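Local coordinates for protein leucine aminopeptidase (Legionella pneumophila, PDB 5GNE) that is probably a zinc-dependent aminopeptidase of the M28 family, removing residues from the N-termini of peptides, at residues N60-I65 with G165-Q170; Y160-G165 with V249-Q254; I243-V248 with H318-N323. One frame throughout, in Å; residues are numbered along the deposited sequence.

Contact 1 (N60-I65 with G165-Q170); sequences NAEPYI and GNKFIQ
N60 and K167 face each other where the chain turns into the short helix 62-65, opposite the loop between strands 157-164 and 170-177, and the two backbones are bridged by side chains alone. E62 reaches over in extended form, with CG anti to the backbone N (chi1 -166°), and meets K167 coming from the opposite direction. E62 OE2 forms a salt bridge with K167 NZ at 3.2 Å. The carboxylate straddles the lysine shaft at K167 CD, which is 3.2 Å from E62 OE1; OE1 lies on the CG side and OE2 on the side of CE and NZ. The lysine chain bends at chi3 (105°), and its NZ also forms a salt bridge with D8 of strand 8-13, the stronger partner, to which E62 is an addition. N60 serves its own segment: N60 OD1 accepts E62 N at 2.8 Å in the carbonyl plane, the bond of an Asx turn and a cap on the helix that follows. With OD1 so engaged, ND2 is the atom turned to K167, and the 3.3 Å between N60 ND2 and K167 NZ separates two donors that are not bonded. I243 of helix 243-254 lies against the side chains of both N60 and K167. One lysine thus shares its charge between two acids on the N-terminal part of the chain, an environment that should favour its protonated state and tie this loop to that part electrostatically.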
loop_
_atom_site.group_PDB
_atom_site.type_symbol
_atom_site.label_atom_id
_atom_site.label_comp_id
_atom_site.label_asym_id
_atom_site.label_seq_id
_atom_site.Cartn_x
_atom_site.Cartn_y
_atom_site.Cartn_z
ATOM N N ASN A 60 -5.499 -12.853 -3.194
ATOM C CA ASN A 60 -6.887 -13.247 -3.296
ATOM C C ASN A 60 -7.430 -12.833 -4.648
ATOM O O ASN A 60 -7.372 -11.674 -5.002
ATOM C CB ASN A 60 -7.733 -12.644 -2.185
ATOM C CG ASN A 60 -9.118 -13.271 -2.124
ATOM O OD1 ASN A 60 -9.810 -13.356 -3.135
ATOM N ND2 ASN A 60 -9.513 -13.738 -0.956
ATOM N N ALA A 61 -7.985 -13.787 -5.384
ATOM C CA ALA A 61 -8.411 -13.531 -6.763
ATOM C C ALA A 61 -9.765 -12.860 -6.857
ATOM O O ALA A 61 -10.101 -12.321 -7.914
ATOM C CB ALA A 61 -8.449 -14.798 -7.542
ATOM N N GLU A 62 -10.541 -12.893 -5.778
ATOM C CA GLU A 62 -11.910 -12.384 -5.839
ATOM C C GLU A 62 -12.088 -11.016 -6.511
ATOM O O GLU A 62 -13.026 -10.838 -7.267
ATOM C CB GLU A 62 -12.538 -12.358 -4.446
ATOM C CG GLU A 62 -14.039 -12.157 -4.519
ATOM C CD GLU A 62 -14.718 -12.226 -3.160
ATOM O OE1 GLU A 62 -14.987 -11.167 -2.547
ATOM O OE2 GLU A 62 -15.020 -13.355 -2.725
ATOM N N PRO A 63 -11.201 -10.043 -6.244
ATOM C CA PRO A 63 -11.466 -8.779 -6.941
ATOM C C PRO A 63 -11.345 -8.904 -8.456
ATOM O O PRO A 63 -11.897 -8.078 -9.145
ATOM C CB PRO A 63 -10.373 -7.846 -6.404
ATOM C CG PRO A 63 -10.032 -8.414 -5.063
ATOM C CD PRO A 63 -10.119 -9.898 -5.249
ATOM N N TYR A 64 -10.637 -9.904 -8.967
ATOM C CA TYR A 64 -10.499 -10.041 -10.411
ATOM C C TYR A 64 -11.644 -10.836 -11.058
ATOM O O TYR A 64 -11.957 -10.639 -12.238
ATOM C CB TYR A 64 -9.147 -10.698 -10.770
ATOM C CG TYR A 64 -7.918 -9.923 -10.294
ATOM C CD1 TYR A 64 -7.309 -8.991 -11.113
ATOM C CD2 TYR A 64 -7.390 -10.113 -9.015
ATOM C CE1 TYR A 64 -6.205 -8.304 -10.698
ATOM C CE2 TYR A 64 -6.271 -9.420 -8.582
ATOM C CZ TYR A 64 -5.684 -8.514 -9.433
ATOM O OH TYR A 64 -4.578 -7.801 -9.020
ATOM N N ILE A 65 -12.286 -11.715 -10.298
ATOM C CA ILE A 65 -13.266 -12.628 -10.876
ATOM C C ILE A 65 -14.645 -12.589 -10.210
ATOM O O ILE A 65 -15.605 -13.157 -10.746
ATOM C CB ILE A 65 -12.744 -14.069 -10.843
ATOM C CG1 ILE A 65 -12.461 -14.530 -9.414
ATOM C CG2 ILE A 65 -11.500 -14.187 -11.665
ATOM C CD1 ILE A 65 -11.970 -15.957 -9.377
ATOM N N GLY A 165 -15.593 -6.245 -0.528
ATOM C CA GLY A 165 -16.517 -7.292 -0.913
ATOM C C GLY A 165 -17.436 -7.638 0.239
ATOM O O GLY A 165 -17.886 -6.770 0.987
ATOM N N ASN A 166 -17.705 -8.923 0.395
ATOM C CA ASN A 166 -18.585 -9.343 1.481
ATOM C C ASN A 166 -17.808 -10.187 2.464
ATOM O O ASN A 166 -18.379 -10.816 3.341
ATOM C CB ASN A 166 -19.801 -10.115 0.950
ATOM C CG ASN A 166 -20.926 -9.198 0.480
ATOM O OD1 ASN A 166 -21.173 -8.141 1.064
ATOM N ND2 ASN A 166 -21.619 -9.611 -0.573
ATOM N N LYS A 167 -16.490 -10.171 2.327
ATOM C CA LYS A 167 -15.662 -11.037 3.148
ATOM C C LYS A 167 -15.152 -10.379 4.408
ATOM O O LYS A 167 -14.883 -11.069 5.385
ATOM C CB LYS A 167 -14.481 -11.561 2.320
ATOM C CG LYS A 167 -14.884 -11.918 0.901
ATOM C CD LYS A 167 -13.733 -12.477 0.095
ATOM C CE LYS A 167 -13.862 -13.991 -0.083
ATOM N NZ LYS A 167 -12.736 -14.605 -0.881
ATOM N N PHE A 168 -14.980 -9.059 4.380
ATOM C CA PHE A 168 -14.378 -8.348 5.516
ATOM C C PHE A 168 -15.086 -7.047 5.872
ATOM O O PHE A 168 -15.293 -6.192 5.016
ATOM C CB PHE A 168 -12.902 -8.088 5.225
ATOM C CG PHE A 168 -12.065 -9.339 5.168
ATOM C CD1 PHE A 168 -11.707 -10.006 6.334
ATOM C CD2 PHE A 168 -11.696 -9.891 3.953
ATOM C CE1 PHE A 168 -10.932 -11.177 6.285
ATOM C CE2 PHE A 168 -10.932 -11.061 3.896
ATOM C CZ PHE A 168 -10.551 -11.703 5.059
ATOM N N ILE A 169 -15.437 -6.888 7.145
ATOM C CA ILE A 169 -16.171 -5.701 7.580
ATOM C C ILE A 169 -15.358 -4.406 7.466
ATOM O O ILE A 169 -15.918 -3.321 7.398
ATOM C CB ILE A 169 -16.694 -5.857 9.034
ATOM C CG1 ILE A 169 -15.576 -6.259 9.991
ATOM C CG2 ILE A 169 -17.813 -6.876 9.100
ATOM C CD1 ILE A 169 -15.983 -6.181 11.457
ATOM N N GLN A 170 -14.041 -4.508 7.449
ATOM C CA GLN A 170 -13.212 -3.315 7.323
ATOM C C GLN A 170 -13.182 -2.818 5.874
ATOM O O GLN A 170 -12.776 -3.541 4.973
ATOM C CB GLN A 170 -11.796 -3.615 7.822
ATOM C CG GLN A 170 -10.813 -2.477 7.683
ATOM C CD GLN A 170 -9.399 -2.934 7.948
ATOM O OE1 GLN A 170 -8.854 -3.746 7.211
ATOM N NE2 GLN A 170 -8.802 -2.426 9.001
#

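Contact 2 (Y160-G165 with V249-Q254); sequences YFVKTG and VQDFLQ
D251 on helix 243-254 reaches towards the edge strand 157-164 and ends between Y160 and V162, two residues on one face of that strand. The close part of the contact is a single oxygen. D251 OD2 stands at the edge of the Y160 ring, near its plane, 3.7 Å from Y160 CE2. On its other flank V162 CG2 lies 4.0 Å from D251 OD2. The carboxylate plane is turned 53° from that of the ring. The aspartate gets there with CG anti to its own backbone N (chi1 -172°), whereas the tyrosine holds its ring between N and carbonyl carbon (chi1 48°). Beyond this point the pairing is slack: the nearest alpha carbons, V162 CA and D251 CA, remain 7.7 Å apart, and only 122 Å² is buried in all. V162 is buried, but Y160 and D251 form the solvent side of the contact, each keeping some access to water, and the carboxylate makes a long, weak ion pair with K255. Strand 157-164 borders the mixed sheet and is hydrogen-bonded to strand 170-177, where V174 touches both Y160 and V162; helix 243-254 packs across this margin and on towards helix 318-323, with V249 resting on N320 and W321.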
loop_
_atom_site.group_PDB
_atom_site.type_symbol
_atom_site.label_atom_id
_atom_site.label_comp_id
_atom_site.label_asym_id
_atom_site.label_seq_id
_atom_site.Cartn_x
_atom_site.Cartn_y
_atom_site.Cartn_z
ATOM N N TYR A 160 -14.559 8.517 0.181
ATOM C CA TYR A 160 -15.554 7.450 0.262
ATOM C C TYR A 160 -14.978 6.121 0.681
ATOM O O TYR A 160 -13.798 5.855 0.484
ATOM C CB TYR A 160 -16.272 7.287 -1.066
ATOM C CG TYR A 160 -15.369 7.228 -2.265
ATOM C CD1 TYR A 160 -14.856 8.395 -2.829
ATOM C CD2 TYR A 160 -15.037 6.017 -2.857
ATOM C CE1 TYR A 160 -14.035 8.350 -3.950
ATOM C CE2 TYR A 160 -14.225 5.966 -3.977
ATOM C CZ TYR A 160 -13.728 7.129 -4.525
ATOM O OH TYR A 160 -12.919 7.083 -5.643
ATOM N N PHE A 161 -15.822 5.288 1.274
ATOM C CA PHE A 161 -15.477 3.907 1.528
ATOM C C PHE A 161 -15.582 3.088 0.268
ATOM O O PHE A 161 -16.455 3.322 -0.554
ATOM C CB PHE A 161 -16.369 3.325 2.604
ATOM C CG PHE A 161 -16.209 3.999 3.912
ATOM C CD1 PHE A 161 -15.036 3.855 4.630
ATOM C CD2 PHE A 161 -17.217 4.816 4.418
ATOM C CE1 PHE A 161 -14.865 4.494 5.847
ATOM C CE2 PHE A 161 -17.055 5.467 5.642
ATOM C CZ PHE A 161 -15.878 5.304 6.359
ATOM N N VAL A 162 -14.676 2.131 0.120
ATOM C CA VAL A 162 -14.819 1.085 -0.869
ATOM C C VAL A 162 -14.903 -0.265 -0.156
ATOM O O VAL A 162 -13.961 -0.687 0.494
ATOM C CB VAL A 162 -13.675 1.084 -1.868
ATOM C CG1 VAL A 162 -13.771 -0.157 -2.763
ATOM C CG2 VAL A 162 -13.719 2.374 -2.710
ATOM N N LYS A 163 -16.073 -0.886 -0.253
ATOM C CA LYS A 163 -16.413 -2.147 0.388
ATOM C C LYS A 163 -15.369 -3.209 0.090
ATOM O O LYS A 163 -14.927 -3.342 -1.042
ATOM C CB LYS A 163 -17.773 -2.611 -0.160
ATOM C CG LYS A 163 -18.812 -3.091 0.822
ATOM C CD LYS A 163 -20.127 -3.387 0.072
ATOM C CE LYS A 163 -20.776 -2.094 -0.472
ATOM N NZ LYS A 163 -22.206 -2.222 -0.930
ATOM N N THR A 164 -14.995 -3.992 1.093
ATOM C CA THR A 164 -14.036 -5.071 0.866
ATOM C C THR A 164 -14.830 -6.330 0.558
ATOM O O THR A 164 -14.743 -7.338 1.251
ATOM C CB THR A 164 -13.066 -5.252 2.068
ATOM O OG1 THR A 164 -12.464 -3.988 2.361
ATOM C CG2 THR A 164 -11.927 -6.226 1.723
ATOM N N GLY A 165 -15.593 -6.245 -0.528
ATOM C CA GLY A 165 -16.517 -7.292 -0.913
ATOM C C GLY A 165 -17.436 -7.638 0.239
ATOM O O GLY A 165 -17.886 -6.770 0.987
ATOM N N VAL A 249 -8.587 -1.058 -6.767
ATOM C CA VAL A 249 -8.138 -0.946 -8.149
ATOM C C VAL A 249 -9.291 -1.218 -9.122
ATOM O O VAL A 249 -9.476 -0.503 -10.125
ATOM C CB VAL A 249 -6.963 -1.900 -8.452
ATOM C CG1 VAL A 249 -6.590 -1.780 -9.896
ATOM C CG2 VAL A 249 -5.769 -1.503 -7.594
ATOM N N GLN A 250 -10.091 -2.223 -8.799
ATOM C CA GLN A 250 -11.289 -2.508 -9.568
ATOM C C GLN A 250 -12.231 -1.285 -9.561
ATOM O O GLN A 250 -12.825 -0.954 -10.596
ATOM C CB GLN A 250 -11.988 -3.761 -9.025
ATOM C CG GLN A 250 -11.146 -5.021 -9.209
ATOM C CD GLN A 250 -10.813 -5.313 -10.676
ATOM O OE1 GLN A 250 -11.707 -5.411 -11.522
ATOM N NE2 GLN A 250 -9.523 -5.460 -10.977
ATOM N N ASP A 251 -12.354 -0.614 -8.420
ATOM C CA ASP A 251 -13.214 0.569 -8.342
ATOM C C ASP A 251 -12.694 1.705 -9.234
ATOM O O ASP A 251 -13.481 2.373 -9.921
ATOM C CB ASP A 251 -13.332 1.046 -6.895
ATOM C CG ASP A 251 -14.359 2.151 -6.724
ATOM O OD1 ASP A 251 -15.566 1.818 -6.733
ATOM O OD2 ASP A 251 -13.982 3.333 -6.539
ATOM N N PHE A 252 -11.373 1.878 -9.290
ATOM C CA PHE A 252 -10.774 2.852 -10.198
ATOM C C PHE A 252 -11.017 2.461 -11.672
ATOM O O PHE A 252 -11.177 3.312 -12.550
ATOM C CB PHE A 252 -9.265 2.946 -9.958
ATOM C CG PHE A 252 -8.872 3.974 -8.931
ATOM C CD1 PHE A 252 -9.134 3.757 -7.585
ATOM C CD2 PHE A 252 -8.256 5.160 -9.313
ATOM C CE1 PHE A 252 -8.776 4.706 -6.633
ATOM C CE2 PHE A 252 -7.906 6.117 -8.362
ATOM C CZ PHE A 252 -8.169 5.885 -7.019
ATOM N N LEU A 253 -11.007 1.160 -11.943
ATOM C CA LEU A 253 -11.192 0.679 -13.300
ATOM C C LEU A 253 -12.631 0.892 -13.748
ATOM O O LEU A 253 -12.882 1.371 -14.855
ATOM C CB LEU A 253 -10.813 -0.800 -13.403
ATOM C CG LEU A 253 -9.310 -1.102 -13.471
ATOM C CD1 LEU A 253 -9.041 -2.605 -13.464
ATOM C CD2 LEU A 253 -8.710 -0.461 -14.712
ATOM N N GLN A 254 -13.571 0.540 -12.878
ATOM C CA GLN A 254 -14.981 0.758 -13.149
ATOM C C GLN A 254 -15.327 2.232 -13.341
ATOM O O GLN A 254 -16.072 2.586 -14.250
ATOM C CB GLN A 254 -15.816 0.162 -12.022
ATOM C CG GLN A 254 -15.865 -1.347 -12.107
ATOM C CD GLN A 254 -16.189 -2.017 -10.790
ATOM O OE1 GLN A 254 -16.760 -1.404 -9.887
ATOM N NE2 GLN A 254 -15.822 -3.290 -10.674
#

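Contact 3 (I243-V248 with H318-N323); sequences IGSGYV and HVNWTN
N320 and S245 join two helices that run in roughly the same direction; the axes of segments 243-248 and 318-323 come within 8.7 Å and cross at -36°. N320 has CG anti to its carbonyl carbon (chi1 -76°), which sends the amide across to the other helix; N320 ND2 donates to S245 OG at 2.8 Å, and the serine oxygen lies nearly in the amide plane. S245 OG is held between its backbone N and carbonyl carbon (chi1 48°), where it is also hydrogen-bonded to L242 O and D317 OD1. The amide lies against the backbone at G246, with N320 CG 3.8 Å from G246 CA. On its other end N320 OD1 is hydrogen-bonded to Y64 OH. Both helices belong to the alpha/beta fold of the M28 peptidases and rest on its mixed sheet, V248 touching I233 and W321 touching T328, while the side chain of S245 is about 10 Å from a bound zinc ion. The residue after N320, W321, brings its indole to V248, about a turn beyond S245, and W321 CZ2 meets V248 CG1 at 4.4 Å, obliquely. The indole NE1 is hydrogen-bonded to Y235 OH, and F252 and F326 meet the rings edge-to-face.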
loop_
_atom_site.group_PDB
_atom_site.type_symbol
_atom_site.label_atom_id
_atom_site.label_comp_id
_atom_site.label_asym_id
_atom_site.label_seq_id
_atom_site.Cartn_x
_atom_site.Cartn_y
_atom_site.Cartn_z
ATOM N N ILE A 243 -6.513 -8.153 -0.591
ATOM C CA ILE A 243 -7.854 -8.053 -1.165
ATOM C C ILE A 243 -8.435 -6.625 -1.120
ATOM O O ILE A 243 -9.173 -6.248 -2.035
ATOM C CB ILE A 243 -8.839 -9.066 -0.511
ATOM C CG1 ILE A 243 -10.146 -9.132 -1.323
ATOM C CG2 ILE A 243 -9.091 -8.720 0.936
ATOM C CD1 ILE A 243 -11.208 -10.097 -0.790
ATOM N N GLY A 244 -8.087 -5.820 -0.108
ATOM C CA GLY A 244 -8.594 -4.451 -0.062
ATOM C C GLY A 244 -8.235 -3.622 -1.292
ATOM O O GLY A 244 -9.146 -3.100 -1.987
ATOM N N SER A 245 -6.939 -3.524 -1.603
ATOM C CA SER A 245 -6.489 -2.796 -2.788
ATOM C C SER A 245 -6.994 -3.443 -4.087
ATOM O O SER A 245 -7.131 -2.766 -5.102
ATOM C CB SER A 245 -4.958 -2.702 -2.845
ATOM O OG SER A 245 -4.350 -3.955 -2.621
ATOM N N GLY A 246 -7.210 -4.754 -4.062
ATOM C CA GLY A 246 -7.890 -5.436 -5.151
ATOM C C GLY A 246 -9.173 -4.707 -5.509
ATOM O O GLY A 246 -9.349 -4.194 -6.617
ATOM N N TYR A 247 -10.074 -4.637 -4.540
ATOM C CA TYR A 247 -11.323 -3.910 -4.730
ATOM C C TYR A 247 -11.119 -2.453 -5.119
ATOM O O TYR A 247 -11.809 -1.959 -6.003
ATOM C CB TYR A 247 -12.179 -4.019 -3.472
ATOM C CG TYR A 247 -12.760 -5.400 -3.345
ATOM C CD1 TYR A 247 -13.582 -5.909 -4.355
ATOM C CD2 TYR A 247 -12.496 -6.200 -2.245
ATOM C CE1 TYR A 247 -14.131 -7.172 -4.261
ATOM C CE2 TYR A 247 -13.042 -7.463 -2.145
ATOM C CZ TYR A 247 -13.860 -7.943 -3.159
ATOM O OH TYR A 247 -14.410 -9.194 -3.074
ATOM N N VAL A 248 -10.170 -1.772 -4.474
ATOM C CA VAL A 248 -9.927 -0.376 -4.820
ATOM C C VAL A 248 -9.499 -0.219 -6.296
ATOM O O VAL A 248 -9.969 0.693 -6.993
ATOM C CB VAL A 248 -8.887 0.266 -3.892
ATOM C CG1 VAL A 248 -8.535 1.653 -4.385
ATOM C CG2 VAL A 248 -9.431 0.345 -2.477
ATOM N N HIS A 318 0.826 -2.569 -4.149
ATOM C CA HIS A 318 1.301 -2.127 -5.453
ATOM C C HIS A 318 1.053 -3.187 -6.529
ATOM O O HIS A 318 0.727 -2.851 -7.668
ATOM C CB HIS A 318 2.787 -1.752 -5.392
ATOM C CG HIS A 318 3.691 -2.899 -5.089
ATOM N ND1 HIS A 318 3.670 -3.563 -3.879
ATOM C CD2 HIS A 318 4.635 -3.514 -5.840
ATOM C CE1 HIS A 318 4.565 -4.536 -3.894
ATOM N NE2 HIS A 318 5.164 -4.527 -5.073
ATOM N N VAL A 319 1.137 -4.449 -6.127
ATOM C CA VAL A 319 0.901 -5.601 -7.004
ATOM C C VAL A 319 -0.458 -5.545 -7.698
ATOM O O VAL A 319 -0.567 -5.874 -8.880
ATOM C CB VAL A 319 1.070 -6.918 -6.203
ATOM C CG1 VAL A 319 0.460 -8.109 -6.910
ATOM C CG2 VAL A 319 2.561 -7.158 -5.945
ATOM N N ASN A 320 -1.501 -5.157 -6.985
ATOM C CA ASN A 320 -2.807 -5.024 -7.629
ATOM C C ASN A 320 -2.833 -3.922 -8.701
ATOM O O ASN A 320 -3.465 -4.072 -9.757
ATOM C CB ASN A 320 -3.881 -4.813 -6.588
ATOM C CG ASN A 320 -4.224 -6.102 -5.858
ATOM O OD1 ASN A 320 -4.391 -7.145 -6.483
ATOM N ND2 ASN A 320 -4.289 -6.046 -4.526
ATOM N N TRP A 321 -2.122 -2.831 -8.456
ATOM C CA TRP A 321 -2.021 -1.816 -9.491
ATOM C C TRP A 321 -1.241 -2.318 -10.729
ATOM O O TRP A 321 -1.711 -2.157 -11.859
ATOM C CB TRP A 321 -1.376 -0.532 -8.926
ATOM C CG TRP A 321 -2.243 0.182 -7.930
ATOM C CD1 TRP A 321 -2.177 0.069 -6.576
ATOM C CD2 TRP A 321 -3.351 1.089 -8.205
ATOM N NE1 TRP A 321 -3.156 0.862 -5.978
ATOM C CE2 TRP A 321 -3.878 1.499 -6.950
ATOM C CE3 TRP A 321 -3.920 1.604 -9.377
ATOM C CZ2 TRP A 321 -4.954 2.388 -6.835
ATOM C CZ3 TRP A 321 -5.010 2.505 -9.263
ATOM C CH2 TRP A 321 -5.510 2.879 -8.002
ATOM N N THR A 322 -0.046 -2.883 -10.544
ATOM C CA THR A 322 0.716 -3.266 -11.710
ATOM C C THR A 322 0.000 -4.398 -12.464
ATOM O O THR A 322 0.062 -4.446 -13.678
ATOM C CB THR A 322 2.175 -3.643 -11.398
ATOM O OG1 THR A 322 2.319 -5.052 -11.216
ATOM C CG2 THR A 322 2.643 -2.929 -10.189
ATOM N N ASN A 323 -0.690 -5.290 -11.758
ATOM C CA ASN A 323 -1.464 -6.324 -12.453
ATOM C C ASN A 323 -2.511 -5.758 -13.391
ATOM O O ASN A 323 -2.895 -6.429 -14.339
ATOM C CB ASN A 323 -2.181 -7.246 -11.463
ATOM C CG ASN A 323 -1.270 -8.292 -10.903
ATOM O OD1 ASN A 323 -0.213 -8.500 -11.434
ATOM N ND2 ASN A 323 -1.675 -8.954 -9.833
#

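In the fold
The three contacts cluster within 10 to 11 Å of one another, measured between centres, around helix 243-254. That helix supplies one segment to contact 2 and the preceding one to contact 3, and its I243 also touches N60 and K167 of contact 1. The segments of contacts 1 and 2 alternate along the chain, as do those of contacts 2 and 3, whereas contact 3 opens after contact 1 has closed. Contacts 1 and 2 share G165; Q170 O of contact 1 is probably hydrogen-bonded to T164 OG1 of contact 2, and P63 packs on Q250. Together they join the N-terminal region to the edge of the mixed sheet and the helices beside the zinc site.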